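Local coordinates for protein 1-deoxy-D-xylulose 5-phosphate reductoisomerase (Moraxella catarrhalis, PDB 4ZQG) that probably catalyses the NAD(P)H-dependent reductive isomerisation of 1-deoxy-D-xylulose 5-phosphate to 2-C-methyl-D-erythritol 4-phosphate, and binds the inhibitor fosmidomycin, at residues 69-72 with 73-76. Sequence-based numbering, arbitrary orientation.
Sequences LSQK and VTDA
Gln-71 and Asp-75, one helical turn apart, illustrate how an i to i+4 pair of polar side chains can link up over the backbone bond beneath them. CG of Gln-71 lies anti to its own nitrogen (chi1 -169°), and a bend at chi2 then turns the amide along the helix; in one of two modelled conformers, and so only tentatively, NE2 of Gln-71 comes to 3.1 Å from Asp-75 OD2. There the partner oxygen lies close to the amide plane, whereas NE2 itself stands well above the carboxylate plane, the two flat groups being turned 39° against each other. A weak, longer bond runs from NE2 of Gln-71 to Asp-75 OD1 at 3.5 Å. Below them, Asp-75 N donates to Gln-71 O at 2.8 Å.

These turns close the helix 66-75 of a beta-alpha-beta unit, between parallel strands 58-61 and 81-84 of the Rossmann-like nucleotide-binding domain; strand 81-84 is the outermost at one end of the sheet within this chain. The hydroxyl of Thr-74 folds back over the helix, its chi1 of 51° setting OG1 between backbone nitrogen and carbonyl carbon. There OG1 of Thr-74 lies 3.0 Å from Gln-71 O and 3.2 Å from Ser-70 O, with one proton to offer; Ser-70 O also accepts from Thr-74 N. The chain of Lys-72, extended beyond CG, carries NZ to a hydrogen bond with Gln-68 OE1, and Ala-76 N donates to Lys-72 O at 3.2 Å, where the helix gives way to the turn.

On the buried side the contact is apolar. Leu-69 CD2 and Val-73 CG2 meet obliquely at 4.1 Å, and both side chains pack on Ile-82 of strand 81-84, while Val-44 and Leu-48 of helix 44-54 cover Leu-69 and Val-73 respectively.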
ATOM      1  N   LEU A  69     -14.144  42.213 -14.152  1.00 63.10           N
ATOM      2  CA  LEU A  69     -14.863  41.008 -13.839  1.00 63.21           C
ATOM      3  C   LEU A  69     -16.178  41.356 -13.199  1.00 62.05           C
ATOM      4  O   LEU A  69     -17.146  40.656 -13.430  1.00 59.93           O
ATOM      5  CB  LEU A  69     -14.008  40.107 -12.922  1.00 63.99           C
ATOM      6  CG  LEU A  69     -14.178  38.585 -12.775  1.00 65.54           C
ATOM      7  CD1 LEU A  69     -14.585  38.209 -11.361  1.00 67.29           C
ATOM      8  CD2 LEU A  69     -15.129  37.925 -13.772  1.00 65.60           C
ATOM      9  N   SER A  70     -16.202  42.432 -12.399  1.00 62.50           N
ATOM     10  CA  SER A  70     -17.438  42.895 -11.762  1.00 63.71           C
ATOM     11  C   SER A  70     -18.482  43.314 -12.784  1.00 62.72           C
ATOM     12  O   SER A  70     -19.660  43.011 -12.609  1.00 61.97           O
ATOM     13  CB  SER A  70     -17.198  44.054 -10.791  1.00 65.52           C
ATOM     14  OG  SER A  70     -16.293  43.677  -9.747  1.00 66.92           O
ATOM     15  N   GLN A  71     -18.053  43.988 -13.842  0.50 62.55           N
ATOM     16  CA  GLN A  71     -18.969  44.359 -14.914  0.50 63.32           C
ATOM     17  C   GLN A  71     -19.595  43.115 -15.522  0.50 63.65           C
ATOM     18  O   GLN A  71     -20.809  43.042 -15.694  0.50 64.17           O
ATOM     19  CB  GLN A  71     -18.259  45.136 -16.014  0.50 63.07           C
ATOM     20  CG  GLN A  71     -19.245  45.753 -16.975  0.50 63.74           C
ATOM     21  CD  GLN A  71     -20.283  46.586 -16.234  0.50 64.14           C
ATOM     22  OE1 GLN A  71     -19.955  47.599 -15.599  0.50 63.94           O
ATOM     23  NE2 GLN A  71     -21.530  46.144 -16.280  0.50 63.79           N
ATOM     24  N   LYS A  72     -18.744  42.140 -15.835  1.00 63.42           N
ATOM     25  CA  LYS A  72     -19.153  40.951 -16.529  1.00 64.26           C
ATOM     26  C   LYS A  72     -20.067  40.058 -15.723  1.00 63.85           C
ATOM     27  O   LYS A  72     -20.926  39.355 -16.270  1.00 64.13           O
ATOM     28  CB  LYS A  72     -17.921  40.194 -17.013  1.00 66.91           C
ATOM     29  CG  LYS A  72     -17.241  40.881 -18.184  1.00 69.66           C
ATOM     30  CD  LYS A  72     -15.981  40.144 -18.613  1.00 74.59           C
ATOM     31  CE  LYS A  72     -15.141  41.004 -19.566  1.00 79.83           C
ATOM     32  NZ  LYS A  72     -13.966  40.289 -20.143  1.00 80.66           N
ATOM     33  N   VAL A  73     -19.883  40.083 -14.419  1.00 64.45           N
ATOM     34  CA  VAL A  73     -20.732  39.322 -13.525  1.00 64.01           C
ATOM     35  C   VAL A  73     -22.111  39.993 -13.378  1.00 66.25           C
ATOM     36  O   VAL A  73     -23.124  39.295 -13.342  1.00 64.74           O
ATOM     37  CB  VAL A  73     -20.045  39.124 -12.172  1.00 62.44           C
ATOM     38  CG1 VAL A  73     -21.023  38.690 -11.106  1.00 62.31           C
ATOM     39  CG2 VAL A  73     -18.947  38.093 -12.315  1.00 61.82           C
ATOM     40  N   THR A  74     -22.160  41.321 -13.273  1.00 68.77           N
ATOM     41  CA  THR A  74     -23.462  41.989 -13.223  1.00 72.38           C
ATOM     42  C   THR A  74     -24.162  41.833 -14.579  1.00 71.46           C
ATOM     43  O   THR A  74     -25.330  41.475 -14.591  1.00 70.07           O
ATOM     44  CB  THR A  74     -23.426  43.479 -12.725  1.00 74.90           C
ATOM     45  OG1 THR A  74     -22.451  44.225 -13.440  1.00 75.24           O
ATOM     46  CG2 THR A  74     -23.064  43.557 -11.210  1.00 76.31           C
ATOM     47  N   ASP A  75     -23.435  42.020 -15.693  1.00 71.85           N
ATOM     48  CA  ASP A  75     -23.978  41.779 -17.056  1.00 73.50           C
ATOM     49  C   ASP A  75     -24.599  40.393 -17.252  1.00 73.35           C
ATOM     50  O   ASP A  75     -25.559  40.263 -17.988  1.00 77.23           O
ATOM     51  CB  ASP A  75     -22.932  42.024 -18.151  1.00 74.89           C
ATOM     52  CG  ASP A  75     -22.635  43.519 -18.372  1.00 79.21           C
ATOM     53  OD1 ASP A  75     -21.568  43.877 -18.912  1.00 84.93           O
ATOM     54  OD2 ASP A  75     -23.455  44.367 -18.002  1.00 81.66           O
ATOM     55  N   ALA A  76     -24.072  39.374 -16.587  1.00 70.09           N
ATOM     56  CA  ALA A  76     -24.617  38.044 -16.647  1.00 69.11           C
ATOM     57  C   ALA A  76     -25.701  37.759 -15.609  1.00 69.11           C
ATOM     58  O   ALA A  76     -26.169  36.609 -15.490  1.00 69.92           O
ATOM     59  CB  ALA A  76     -23.484  37.058 -16.429  1.00 69.33           C
TER